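Local coordinates for protein putative sortase (Streptococcus pneumoniae, PDB 2W1J) that probably catalyses the sortase transpeptidation that links pilin subunits into the pilus fibre on the pneumococcal surface, at residues A[11-16]-A[142-147]; A[42-47]-A[87-92]; A[54-59]-A[99-104]; A[160-165]-A[186-191]. All coordinates share one frame; numbering follows the deposited sequence.

Contact 1: residues A[11-16]-A[142-147]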
loop_
_atom_site.group_PDB
_atom_site.type_symbol
_atom_site.label_atom_id
_atom_site.label_comp_id
_atom_site.label_asym_id
_atom_site.label_seq_id
_atom_site.Cartn_x
_atom_site.Cartn_y
_atom_site.Cartn_z
ATOM N N LYS A 11 -10.365 15.888 -0.537
ATOM C CA LYS A 11 -11.213 16.973 -0.042
ATOM C C LYS A 11 -11.262 16.971 1.482
ATOM O O LYS A 11 -11.083 18.012 2.120
ATOM C CB LYS A 11 -12.627 16.858 -0.622
ATOM C CG LYS A 11 -13.595 17.929 -0.138
ATOM C CD LYS A 11 -14.903 17.881 -0.919
ATOM C CE LYS A 11 -15.928 18.854 -0.357
ATOM N NZ LYS A 11 -17.188 18.864 -1.153
ATOM N N GLU A 12 -11.502 15.801 2.066
ATOM C CA GLU A 12 -11.596 15.688 3.519
ATOM C C GLU A 12 -10.247 15.920 4.189
ATOM O O GLU A 12 -10.163 16.564 5.234
ATOM C CB GLU A 12 -12.145 14.319 3.916
ATOM C CG GLU A 12 -13.636 14.167 3.670
ATOM C CD GLU A 12 -14.480 15.128 4.492
ATOM O OE1 GLU A 12 -14.186 15.321 5.693
ATOM O OE2 GLU A 12 -15.453 15.681 3.939
ATOM N N LYS A 13 -9.190 15.393 3.586
ATOM C CA LYS A 13 -7.839 15.652 4.063
ATOM C C LYS A 13 -7.618 17.155 4.211
ATOM O O LYS A 13 -7.056 17.625 5.204
ATOM C CB LYS A 13 -6.842 15.082 3.055
ATOM C CG LYS A 13 -5.388 15.455 3.283
ATOM C CD LYS A 13 -4.497 14.719 2.292
ATOM C CE LYS A 13 -3.117 15.337 2.223
ATOM N NZ LYS A 13 -2.209 14.498 1.402
ATOM N N ALA A 14 -8.084 17.905 3.219
ATOM C CA ALA A 14 -7.860 19.341 3.178
ATOM C C ALA A 14 -8.577 20.069 4.314
ATOM O O ALA A 14 -8.205 21.189 4.663
ATOM C CB ALA A 14 -8.292 19.900 1.831
ATOM N N THR A 15 -9.594 19.433 4.893
ATOM C CA THR A 15 -10.384 20.049 5.958
ATOM C C THR A 15 -9.917 19.671 7.360
ATOM O O THR A 15 -10.394 20.232 8.344
ATOM C CB THR A 15 -11.882 19.680 5.855
ATOM O OG1 THR A 15 -12.084 18.341 6.333
ATOM C CG2 THR A 15 -12.361 19.782 4.422
ATOM N N LEU A 16 -9.001 18.713 7.456
ATOM C CA LEU A 16 -8.540 18.247 8.764
ATOM C C LEU A 16 -7.761 19.349 9.467
ATOM O O LEU A 16 -6.936 20.022 8.852
ATOM C CB LEU A 16 -7.669 16.991 8.638
ATOM C CG LEU A 16 -8.386 15.635 8.535
ATOM C CD1 LEU A 16 -8.996 15.220 9.864
ATOM C CD2 LEU A 16 -9.450 15.644 7.458
ATOM N N LYS A 142 -1.279 13.370 5.977
ATOM C CA LYS A 142 -0.288 14.416 6.203
ATOM C C LYS A 142 0.294 14.997 4.914
ATOM O O LYS A 142 0.476 16.211 4.809
ATOM C CB LYS A 142 0.844 13.863 7.076
ATOM C CG LYS A 142 2.007 14.832 7.308
ATOM C CD LYS A 142 3.117 14.158 8.104
ATOM C CE LYS A 142 4.378 15.000 8.131
ATOM N NZ LYS A 142 5.499 14.262 8.787
ATOM N N GLU A 143 0.601 14.145 3.943
ATOM C CA GLU A 143 1.454 14.580 2.837
ATOM C C GLU A 143 1.397 13.592 1.682
ATOM O O GLU A 143 0.708 12.568 1.754
ATOM C CB GLU A 143 2.902 14.736 3.317
ATOM C CG GLU A 143 3.525 13.421 3.776
ATOM C CD GLU A 143 4.889 13.604 4.407
ATOM O OE1 GLU A 143 5.625 14.539 4.015
ATOM O OE2 GLU A 143 5.225 12.827 5.317
ATOM N N VAL A 144 2.131 13.914 0.624
ATOM C CA VAL A 144 2.353 12.994 -0.476
ATOM C C VAL A 144 3.815 12.564 -0.424
ATOM O O VAL A 144 4.709 13.406 -0.299
ATOM C CB VAL A 144 2.061 13.687 -1.820
ATOM C CG1 VAL A 144 2.264 12.711 -2.975
ATOM C CG2 VAL A 144 0.642 14.241 -1.832
ATOM N N MET A 145 4.059 11.260 -0.499
ATOM C CA MET A 145 5.419 10.719 -0.468
ATOM C C MET A 145 5.767 10.122 -1.821
ATOM O O MET A 145 4.989 9.338 -2.371
ATOM C CB MET A 145 5.528 9.629 0.594
ATOM C CG MET A 145 5.130 10.108 1.987
ATOM S SD MET A 145 5.394 8.844 3.248
ATOM C CE MET A 145 4.298 7.543 2.687
ATOM N N ALA A 146 6.951 10.440 -2.333
ATOM C CA ALA A 146 7.407 9.918 -3.609
ATOM C C ALA A 146 8.338 8.730 -3.426
ATOM O O ALA A 146 9.226 8.740 -2.565
ATOM C CB ALA A 146 8.109 11.012 -4.407
ATOM N N TYR A 147 8.148 7.736 -4.295
ATOM C CA TYR A 147 8.976 6.537 -4.344
ATOM C C TYR A 147 9.453 6.292 -5.770
ATOM O O TYR A 147 8.748 6.634 -6.730
ATOM C CB TYR A 147 8.192 5.320 -3.815
ATOM C CG TYR A 147 8.003 5.386 -2.319
ATOM C CD1 TYR A 147 6.983 6.147 -1.748
ATOM C CD2 TYR A 147 8.903 4.742 -1.468
ATOM C CE1 TYR A 147 6.863 6.247 -0.360
ATOM C CE2 TYR A 147 8.801 4.852 -0.084
ATOM C CZ TYR A 147 7.772 5.597 0.462
ATOM O OH TYR A 147 7.653 5.721 1.834
#

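Contact 2: residues A[42-47]-A[87-92]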
loop_
_atom_site.group_PDB
_atom_site.type_symbol
_atom_site.label_atom_id
_atom_site.label_comp_id
_atom_site.label_asym_id
_atom_site.label_seq_id
_atom_site.Cartn_x
_atom_site.Cartn_y
_atom_site.Cartn_z
ATOM N N ASP A 42 -0.770 -14.610 2.698
ATOM C CA ASP A 42 -0.965 -14.340 1.270
ATOM C C ASP A 42 -2.389 -13.843 1.061
ATOM O O ASP A 42 -3.340 -14.571 1.335
ATOM C CB ASP A 42 -0.738 -15.623 0.457
ATOM C CG ASP A 42 -1.106 -15.472 -1.011
ATOM O OD1 ASP A 42 -0.905 -14.375 -1.571
ATOM O OD2 ASP A 42 -1.544 -16.477 -1.610
ATOM N N PRO A 43 -2.551 -12.602 0.575
ATOM C CA PRO A 43 -3.900 -12.034 0.489
ATOM C C PRO A 43 -4.901 -12.871 -0.295
ATOM O O PRO A 43 -6.105 -12.773 -0.054
ATOM C CB PRO A 43 -3.666 -10.703 -0.229
ATOM C CG PRO A 43 -2.299 -10.303 0.209
ATOM C CD PRO A 43 -1.514 -11.596 0.274
ATOM N N TRP A 44 -4.417 -13.677 -1.234
ATOM C CA TRP A 44 -5.324 -14.397 -2.118
ATOM C C TRP A 44 -5.688 -15.789 -1.602
ATOM O O TRP A 44 -6.474 -16.504 -2.225
ATOM C CB TRP A 44 -4.777 -14.428 -3.548
ATOM C CG TRP A 44 -4.734 -13.050 -4.155
ATOM C CD1 TRP A 44 -5.728 -12.436 -4.856
ATOM C CD2 TRP A 44 -3.662 -12.100 -4.066
ATOM N NE1 TRP A 44 -5.339 -11.168 -5.224
ATOM C CE2 TRP A 44 -4.071 -10.942 -4.760
ATOM C CE3 TRP A 44 -2.391 -12.124 -3.485
ATOM C CZ2 TRP A 44 -3.258 -9.814 -4.878
ATOM C CZ3 TRP A 44 -1.584 -11.002 -3.607
ATOM C CH2 TRP A 44 -2.023 -9.862 -4.293
ATOM N N SER A 45 -5.144 -16.156 -0.447
ATOM C CA SER A 45 -5.499 -17.419 0.194
ATOM C C SER A 45 -6.884 -17.313 0.825
ATOM O O SER A 45 -7.352 -16.221 1.136
ATOM C CB SER A 45 -4.468 -17.781 1.262
ATOM O OG SER A 45 -4.593 -16.941 2.397
ATOM N N GLU A 46 -7.536 -18.454 1.026
ATOM C CA GLU A 46 -8.884 -18.463 1.583
ATOM C C GLU A 46 -8.946 -17.830 2.968
ATOM O O GLU A 46 -9.876 -17.083 3.273
ATOM C CB GLU A 46 -9.454 -19.887 1.616
ATOM C CG GLU A 46 -9.858 -20.406 0.249
ATOM C CD GLU A 46 -10.970 -19.585 -0.372
ATOM O OE1 GLU A 46 -11.986 -19.349 0.315
ATOM O OE2 GLU A 46 -10.827 -19.175 -1.545
ATOM N N GLU A 47 -7.947 -18.118 3.796
ATOM C CA GLU A 47 -7.903 -17.606 5.163
ATOM C C GLU A 47 -7.840 -16.079 5.186
ATOM O O GLU A 47 -8.422 -15.434 6.057
ATOM C CB GLU A 47 -6.710 -18.199 5.918
ATOM C CG GLU A 47 -6.558 -17.706 7.352
ATOM C CD GLU A 47 -5.205 -18.049 7.947
ATOM O OE1 GLU A 47 -4.588 -19.034 7.489
ATOM O OE2 GLU A 47 -4.762 -17.335 8.874
ATOM N N GLU A 87 -13.377 -8.115 0.286
ATOM C CA GLU A 87 -14.167 -6.912 0.056
ATOM C C GLU A 87 -13.286 -5.701 -0.246
ATOM O O GLU A 87 -13.617 -4.882 -1.103
ATOM C CB GLU A 87 -15.071 -6.620 1.255
ATOM C CG GLU A 87 -16.130 -7.684 1.516
ATOM C CD GLU A 87 -15.685 -8.744 2.513
ATOM O OE1 GLU A 87 -14.468 -9.012 2.616
ATOM O OE2 GLU A 87 -16.563 -9.315 3.194
ATOM N N VAL A 88 -12.156 -5.601 0.448
ATOM C CA VAL A 88 -11.234 -4.484 0.248
ATOM C C VAL A 88 -10.638 -4.517 -1.161
ATOM O O VAL A 88 -10.632 -3.505 -1.866
ATOM C CB VAL A 88 -10.118 -4.467 1.318
ATOM C CG1 VAL A 88 -8.897 -3.684 0.833
ATOM C CG2 VAL A 88 -10.649 -3.886 2.618
ATOM N N LEU A 89 -10.188 -5.691 -1.596
ATOM C CA LEU A 89 -9.561 -5.803 -2.910
ATOM C C LEU A 89 -10.557 -5.668 -4.060
ATOM O O LEU A 89 -10.176 -5.437 -5.204
ATOM C CB LEU A 89 -8.759 -7.101 -3.032
ATOM C CG LEU A 89 -7.614 -7.241 -2.023
ATOM C CD1 LEU A 89 -6.771 -8.465 -2.323
ATOM C CD2 LEU A 89 -6.741 -5.995 -2.004
ATOM N N GLN A 90 -11.848 -5.794 -3.757
ATOM C CA GLN A 90 -12.872 -5.498 -4.751
ATOM C C GLN A 90 -13.040 -3.995 -4.945
ATOM O O GLN A 90 -13.463 -3.540 -6.011
ATOM C CB GLN A 90 -14.207 -6.139 -4.364
ATOM C CG GLN A 90 -14.205 -7.652 -4.476
ATOM C CD GLN A 90 -15.531 -8.272 -4.089
ATOM O OE1 GLN A 90 -16.061 -8.016 -3.007
ATOM N NE2 GLN A 90 -16.074 -9.103 -4.973
ATOM N N GLN A 91 -12.689 -3.231 -3.915
ATOM C CA GLN A 91 -12.928 -1.795 -3.894
ATOM C C GLN A 91 -11.695 -0.952 -4.257
ATOM O O GLN A 91 -11.821 0.165 -4.750
ATOM C CB GLN A 91 -13.488 -1.380 -2.530
ATOM C CG GLN A 91 -14.859 -1.974 -2.222
ATOM C CD GLN A 91 -15.344 -1.656 -0.820
ATOM O OE1 GLN A 91 -14.548 -1.529 0.112
ATOM N NE2 GLN A 91 -16.657 -1.536 -0.660
ATOM N N GLY A 92 -10.500 -1.489 -4.025
ATOM C CA GLY A 92 -9.276 -0.735 -4.280
ATOM C C GLY A 92 -8.063 -1.542 -3.886
ATOM O O GLY A 92 -8.020 -2.750 -4.120
#

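Contact 3: residues A[54-59]-A[99-104]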
loop_
_atom_site.group_PDB
_atom_site.type_symbol
_atom_site.label_atom_id
_atom_site.label_comp_id
_atom_site.label_asym_id
_atom_site.label_seq_id
_atom_site.Cartn_x
_atom_site.Cartn_y
_atom_site.Cartn_z
ATOM N N ALA A 54 -10.554 -4.689 9.377
ATOM C CA ALA A 54 -9.282 -4.383 10.015
ATOM C C ALA A 54 -9.375 -3.041 10.730
ATOM O O ALA A 54 -9.854 -2.066 10.157
ATOM C CB ALA A 54 -8.168 -4.355 8.981
ATOM N N GLU A 55 -8.917 -2.999 11.977
ATOM C CA GLU A 55 -9.062 -1.800 12.796
ATOM C C GLU A 55 -7.730 -1.149 13.144
ATOM O O GLU A 55 -7.696 -0.126 13.829
ATOM C CB GLU A 55 -9.817 -2.126 14.088
ATOM C CG GLU A 55 -11.198 -2.735 13.873
ATOM C CD GLU A 55 -11.986 -2.893 15.164
ATOM O OE1 GLU A 55 -12.240 -1.878 15.850
ATOM O OE2 GLU A 55 -12.370 -4.038 15.485
ATOM N N TYR A 56 -6.634 -1.733 12.670
ATOM C CA TYR A 56 -5.309 -1.345 13.143
ATOM C C TYR A 56 -4.813 -0.001 12.610
ATOM O O TYR A 56 -3.864 0.567 13.155
ATOM C CB TYR A 56 -4.287 -2.438 12.836
ATOM C CG TYR A 56 -4.063 -2.661 11.361
ATOM C CD1 TYR A 56 -3.134 -1.907 10.658
ATOM C CD2 TYR A 56 -4.800 -3.608 10.665
ATOM C CE1 TYR A 56 -2.928 -2.109 9.306
ATOM C CE2 TYR A 56 -4.604 -3.816 9.313
ATOM C CZ TYR A 56 -3.666 -3.063 8.631
ATOM O OH TYR A 56 -3.486 -3.283 7.282
ATOM N N ALA A 57 -5.466 0.514 11.575
ATOM C CA ALA A 57 -5.027 1.750 10.927
ATOM C C ALA A 57 -6.036 2.886 11.047
ATOM O O ALA A 57 -5.985 3.848 10.280
ATOM C CB ALA A 57 -4.705 1.480 9.448
ATOM N N ARG A 58 -6.946 2.802 12.019
ATOM C CA ARG A 58 -7.995 3.812 12.163
ATOM C C ARG A 58 -7.460 5.240 12.245
ATOM O O ARG A 58 -8.094 6.175 11.755
ATOM C CB ARG A 58 -8.908 3.501 13.353
ATOM C CG ARG A 58 -9.761 2.249 13.172
ATOM C CD ARG A 58 -10.726 2.078 14.328
ATOM N NE ARG A 58 -11.831 3.028 14.245
ATOM C CZ ARG A 58 -12.711 3.241 15.217
ATOM N NH1 ARG A 58 -12.621 2.569 16.358
ATOM N NH2 ARG A 58 -13.684 4.127 15.048
ATOM N N MET A 59 -6.295 5.409 12.862
ATOM C CA MET A 59 -5.729 6.747 13.029
ATOM C C MET A 59 -5.420 7.434 11.695
ATOM O O MET A 59 -5.410 8.661 11.614
ATOM C CB MET A 59 -4.485 6.722 13.931
ATOM C CG MET A 59 -3.185 6.329 13.238
ATOM S SD MET A 59 -3.103 4.597 12.728
ATOM C CE MET A 59 -2.649 3.772 14.253
ATOM N N THR A 99 2.976 -5.235 7.846
ATOM C CA THR A 99 3.953 -4.322 7.249
ATOM C C THR A 99 3.743 -2.903 7.786
ATOM O O THR A 99 2.734 -2.612 8.428
ATOM C CB THR A 99 3.941 -4.367 5.694
ATOM O OG1 THR A 99 2.797 -3.685 5.154
ATOM C CG2 THR A 99 3.986 -5.815 5.205
ATOM N N SER A 100 4.696 -2.010 7.540
ATOM C CA SER A 100 4.623 -0.656 8.083
ATOM C C SER A 100 3.419 0.093 7.525
ATOM O O SER A 100 3.076 -0.064 6.337
ATOM C CB SER A 100 5.873 0.132 7.692
ATOM O OG SER A 100 7.070 -0.537 8.039
ATOM N N LEU A 101 2.799 0.934 8.351
ATOM C CA LEU A 101 1.833 1.890 7.822
ATOM C C LEU A 101 2.515 2.843 6.850
ATOM O O LEU A 101 3.713 3.140 6.998
ATOM C CB LEU A 101 1.213 2.693 8.954
ATOM C CG LEU A 101 0.430 1.880 9.984
ATOM C CD1 LEU A 101 -0.012 2.781 11.122
ATOM C CD2 LEU A 101 -0.782 1.236 9.311
ATOM N N PRO A 102 1.762 3.326 5.849
ATOM C CA PRO A 102 2.361 4.107 4.764
ATOM C C PRO A 102 2.557 5.565 5.173
ATOM O O PRO A 102 1.883 6.474 4.672
ATOM C CB PRO A 102 1.338 3.961 3.631
ATOM C CG PRO A 102 0.026 3.798 4.350
ATOM C CD PRO A 102 0.356 2.972 5.566
ATOM N N ILE A 103 3.521 5.769 6.068
ATOM C CA ILE A 103 3.922 7.101 6.517
ATOM C C ILE A 103 5.421 7.346 6.335
ATOM O O ILE A 103 5.925 8.409 6.683
ATOM C CB ILE A 103 3.532 7.356 7.988
ATOM C CG1 ILE A 103 4.258 6.376 8.916
ATOM C CG2 ILE A 103 2.030 7.250 8.148
ATOM C CD1 ILE A 103 4.123 6.685 10.413
ATOM N N GLY A 104 6.132 6.373 5.775
ATOM C CA GLY A 104 7.557 6.525 5.495
ATOM C C GLY A 104 8.417 6.599 6.735
ATOM O O GLY A 104 7.931 6.429 7.861
#

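Contact 4: residues A[160-165]-A[186-191]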
loop_
_atom_site.group_PDB
_atom_site.type_symbol
_atom_site.label_atom_id
_atom_site.label_comp_id
_atom_site.label_asym_id
_atom_site.label_seq_id
_atom_site.Cartn_x
_atom_site.Cartn_y
_atom_site.Cartn_z
ATOM N N PHE A 160 7.691 -14.426 2.130
ATOM C CA PHE A 160 7.508 -13.037 2.546
ATOM C C PHE A 160 8.821 -12.300 2.803
ATOM O O PHE A 160 8.807 -11.149 3.255
ATOM C CB PHE A 160 6.637 -12.978 3.805
ATOM C CG PHE A 160 5.325 -13.700 3.668
ATOM C CD1 PHE A 160 4.575 -13.581 2.510
ATOM C CD2 PHE A 160 4.842 -14.497 4.693
ATOM C CE1 PHE A 160 3.365 -14.241 2.377
ATOM C CE2 PHE A 160 3.630 -15.155 4.571
ATOM C CZ PHE A 160 2.892 -15.028 3.406
ATOM N N ASP A 161 9.950 -12.939 2.510
ATOM C CA ASP A 161 11.257 -12.370 2.857
ATOM C C ASP A 161 11.433 -10.959 2.285
ATOM O O ASP A 161 12.004 -10.075 2.931
ATOM C CB ASP A 161 12.387 -13.259 2.326
ATOM C CG ASP A 161 12.502 -14.589 3.058
ATOM O OD1 ASP A 161 11.817 -14.777 4.084
ATOM O OD2 ASP A 161 13.286 -15.447 2.593
ATOM N N ASP A 162 10.950 -10.744 1.065
ATOM C CA ASP A 162 11.167 -9.486 0.370
ATOM C C ASP A 162 10.148 -8.426 0.762
ATOM O O ASP A 162 10.155 -7.335 0.176
ATOM C CB ASP A 162 11.102 -9.708 -1.138
ATOM C CG ASP A 162 12.073 -10.764 -1.597
ATOM O OD1 ASP A 162 13.291 -10.515 -1.514
ATOM O OD2 ASP A 162 11.625 -11.843 -2.030
ATOM N N LEU A 163 9.262 -8.755 1.700
ATOM C CA LEU A 163 8.200 -7.855 2.144
ATOM C C LEU A 163 8.473 -7.268 3.518
ATOM O O LEU A 163 7.668 -6.491 4.022
ATOM C CB LEU A 163 6.864 -8.599 2.179
ATOM C CG LEU A 163 6.430 -9.191 0.834
ATOM C CD1 LEU A 163 5.090 -9.903 0.987
ATOM C CD2 LEU A 163 6.346 -8.115 -0.238
ATOM N N LEU A 164 9.586 -7.660 4.125
ATOM C CA LEU A 164 9.894 -7.259 5.493
ATOM C C LEU A 164 10.748 -5.997 5.521
ATOM O O LEU A 164 11.356 -5.613 4.522
ATOM C CB LEU A 164 10.616 -8.398 6.213
ATOM C CG LEU A 164 9.812 -9.695 6.315
ATOM C CD1 LEU A 164 10.643 -10.754 7.028
ATOM C CD2 LEU A 164 8.480 -9.473 7.029
ATOM N N ILE A 165 10.814 -5.355 6.680
ATOM C CA ILE A 165 11.632 -4.157 6.829
ATOM C C ILE A 165 13.091 -4.471 6.538
ATOM O O ILE A 165 13.617 -5.488 7.000
ATOM C CB ILE A 165 11.484 -3.558 8.252
ATOM C CG1 ILE A 165 10.087 -2.952 8.409
ATOM C CG2 ILE A 165 12.560 -2.530 8.534
ATOM C CD1 ILE A 165 9.732 -2.631 9.848
ATOM N N ARG A 186 3.638 -14.175 -7.392
ATOM C CA ARG A 186 3.341 -12.784 -7.053
ATOM C C ARG A 186 4.415 -11.889 -7.649
ATOM O O ARG A 186 5.595 -12.261 -7.699
ATOM C CB ARG A 186 3.273 -12.562 -5.533
ATOM C CG ARG A 186 2.346 -13.540 -4.803
ATOM C CD ARG A 186 0.885 -13.330 -5.146
ATOM N NE ARG A 186 0.011 -14.308 -4.491
ATOM C CZ ARG A 186 -0.605 -15.319 -5.094
ATOM N NH1 ARG A 186 -0.445 -15.536 -6.394
ATOM N NH2 ARG A 186 -1.390 -16.127 -4.384
ATOM N N LEU A 187 3.982 -10.727 -8.125
ATOM C CA LEU A 187 4.868 -9.695 -8.649
ATOM C C LEU A 187 5.036 -8.626 -7.580
ATOM O O LEU A 187 4.039 -8.133 -7.027
ATOM C CB LEU A 187 4.237 -9.070 -9.897
ATOM C CG LEU A 187 5.026 -7.953 -10.582
ATOM C CD1 LEU A 187 6.279 -8.517 -11.200
ATOM C CD2 LEU A 187 4.184 -7.257 -11.649
ATOM N N LEU A 188 6.287 -8.271 -7.310
ATOM C CA LEU A 188 6.644 -7.265 -6.317
ATOM C C LEU A 188 7.352 -6.125 -7.016
ATOM O O LEU A 188 8.431 -6.334 -7.585
ATOM C CB LEU A 188 7.628 -7.838 -5.299
ATOM C CG LEU A 188 7.192 -8.991 -4.411
ATOM C CD1 LEU A 188 8.207 -9.258 -3.324
ATOM C CD2 LEU A 188 5.831 -8.776 -3.842
ATOM N N VAL A 189 6.775 -4.934 -6.959
ATOM C CA VAL A 189 7.414 -3.754 -7.514
ATOM C C VAL A 189 7.807 -2.888 -6.326
ATOM O O VAL A 189 6.938 -2.322 -5.662
ATOM C CB VAL A 189 6.465 -3.011 -8.465
ATOM C CG1 VAL A 189 7.086 -1.691 -8.903
ATOM C CG2 VAL A 189 6.140 -3.891 -9.682
ATOM N N ARG A 190 9.103 -2.827 -6.037
ATOM C CA ARG A 190 9.601 -2.112 -4.866
ATOM C C ARG A 190 10.136 -0.753 -5.268
ATOM O O ARG A 190 10.932 -0.655 -6.206
ATOM C CB ARG A 190 10.729 -2.896 -4.186
ATOM C CG ARG A 190 11.179 -2.281 -2.874
ATOM C CD ARG A 190 12.339 -3.055 -2.285
ATOM N NE ARG A 190 13.573 -2.833 -3.024
ATOM C CZ ARG A 190 14.723 -3.432 -2.749
ATOM N NH1 ARG A 190 14.773 -4.377 -1.814
ATOM N NH2 ARG A 190 15.812 -3.132 -3.447
ATOM N N GLY A 191 9.741 0.283 -4.528
ATOM C CA GLY A 191 10.341 1.611 -4.675
ATOM C C GLY A 191 10.995 2.077 -3.387
ATOM O O GLY A 191 10.540 1.713 -2.305
HETATM O O HOH W 1 12.756 -6.020 -0.250
#

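Contact 1: residues A[11-16]-A[142-147]
Lys13, near the end of helix 5-15, reaches with its ammonium group to the loop residues 142-143 and to Val144, the first residue of strand 144-155. The contact joins the N-terminal helical part to one strand of the sortase beta-barrel. It lies on the surface, about 15 Å from the centre of the chain (centre to centre), and buries 102 Å² in total; the CA atoms of Lys13 and Lys142 stay 7.9 Å apart, so one long side chain carries it.

Between the two segments the polar approach is electrostatic rather than a defined bond: Lys13 NZ comes to 3.5 Å from Glu143 O, a pair that does not qualify as a hydrogen bond. The hydrogen bond of the ammonium goes to the carbonyl oxygen of Asn140, just before this segment. The OD1 of that same asparagine accepts from the backbone N of both Lys142 and Glu143, an Asx turn that shapes the loop whose carbonyls the lysine approaches. Lys13 therefore sits over a bend whose carbonyls would favour a positive charge.

The span follows from chain shape. Lys13 sets CG anti to its backbone nitrogen (chi1 171°), and every later torsion stays close to 180°, giving an extended chain that carries NZ from the helix to the turn before the strand.

Van der Waals contact is marginal: the Val144 methyl CG2 lies 4.3 Å from Lys13 NZ, beside the ammonium. Val144 also packs on Tyr137 and His139 of strand 135-139.

The CB atoms of Lys142 and Glu143 point away from the helix, and their ends form a long salt bridge of 3.8 Å between Lys142 NZ and Glu143 OE2.

Contact 2: residues A[42-47]-A[87-92]
Leu89 of helix 86-91 pushes a single methyl, CD1, into the angle between Pro43 and Trp44. These two residues belong to the Asp-Pro-Trp sequence that, in pilus-building class C sortases, marks the lid over the active site.

The packed part is small, hydrocarbon set against the indole. Leu89 CD1 meets the ring obliquely, 4.2 Å from Trp44 NE1, and stands 4.4 Å from Pro43 CB. Pro43 CB is over the ring too, so both lie above one face of the indole, toward its rim. Trp44 CB points to the side, but the indole (chi1 -66°) ends nearer the helix.

The lid segment bends in a type I turn from Asp42 to Ser45. Asp42 O is gripped twice, by Ser45 N at 3.0 Å and by Ser45 OG at 2.9 Å, the latter lying in the carbonyl plane with a C=O...OG angle of 155°. Ser45 also occupies the N-cap of helix 46-49.

Elsewhere the fit is loose. Only 82 Å² is buried in all, the nearest CA atoms, those of Pro43 and Leu89, are 9.1 Å apart, and no hydrogen bond crosses. Glu46, Glu47, Gln90 and Gln91 are exposed. A glycerol, probably from the crystallisation liquor, lies about 3 Å from the Trp44 side chain at the nearest atoms.

Beyond helix 86-91, Pro43 and Trp44 touch Thr113 of strand 108-113, and Trp44 packs on Cys177 of strand 170-178 and meets the ring of His115, while Asp42 salt-bridges Arg186 of strand 185-194: the lid covers the probable His-Cys-Arg catalytic centre.

Contact 3: residues A[54-59]-A[99-104]
Ala57 and Leu101 mark the closest backbone approach, 7.5 Å between their CA atoms, where a type I turn from Glu55 to Arg58 faces an irregular segment whose chain bends in an inverse gamma turn centred on Pro102. That bend is closed by Ile103 N bonding to Leu101 O at 2.8 Å.

Leu101 is the shared partner of every side chain that crosses. Its CD2 methyl lies 3.9 Å from Ala57 CB and 4.0 Å from Tyr56 CE1, arriving at the edge of the tyrosine ring near its plane; tyrosine and leucine run antiparallel alongside one another. Its second methyl, CD1, meets Met59 SD at 3.9 Å, tip to tip. Met59 gets its sulfur there by bending at both chi2 and chi3, since its CB does not point at Leu101.

Within the sortase beta-barrel these are two connections, one leading into strand 65-71 and the other joining strands 93-95 and 108-113. Helix 18-33 closes over the leucine through Phe31, while Asn32 OD1 accepts a hydrogen bond from the backbone N of Leu101.

No hydrogen bond runs directly between the segments, but His95 spans them. Tyr56 OH is bonded to its ND1, and Ser100 O to its NE2, so one imidazole fixes a side chain of one loop and a carbonyl of the other. Gly83 N gives the Tyr56 hydroxyl a second partner, which helps fix the position of the ring's end.

Contact 4: residues A[160-165]-A[186-191]
Leu188, midway along strand 185-194 of the sortase beta-barrel, packs against Asp162 and Leu163 of the long connection between strands 144-155 and 170-178. Strand 185-194 runs between those two strands in the sheet, so the connection crosses over it, and Leu188 meets it there. The equivalent connection in other sortases borders the substrate groove, and it probably does so here.

The apolar contacts centre on the two methyls of Leu188. Leu188 CD1 touches Asp162 CB at 3.7 Å, using the methylene rather than the carboxylate, and lies 3.8 Å from Leu163 CD2. The other methyl, Leu188 CD2, closes on the same Leu163 CD2 at 3.7 Å. The leucine side chains cross at about a right angle, which lets one methyl of Leu163 meet both branches of Leu188. With chi1 at -63°, Leu188 holds CG anti to its carbonyl carbon and presents both branches to the loop.

Charged ends turn elsewhere. Asp162 OD1 forms a salt bridge with Lys153, and Arg190 pairs with Asp150 and makes a cation-pi contact with Tyr171; Asp162 OD1 and Arg190 NH1 are 6.3 Å apart, no direct pair.

Polar contact between the segments is instead indirect. A water lying at the edge of the Arg190 guanidinium, in its plane, accepts from Arg190 NH1 at 3.0 Å and donates to Asp162 O at 2.9 Å.

Contacts 2 and 4 are buried, contact 3 partly so, and contact 1 lies on the surface; the chemistry follows. Leucines carry contacts 2, 3 and 4, whereas a lysine beside carbonyls carries contact 1. Contacts 1 and 4 reach neighbouring strands, 144-155 and 185-194, yet lie on opposite sides of the chain's centre; Tyr147 touches Gly191 between them. Contacts 2 and 4 meet at the probable active site, where Trp44 CE3 packs 3.4 Å from Arg186 NE. Contact 3 sits between: Met145 of contact 1 packs on Pro102 and Ile103, while Ser100 touches Ile165 of contact 4.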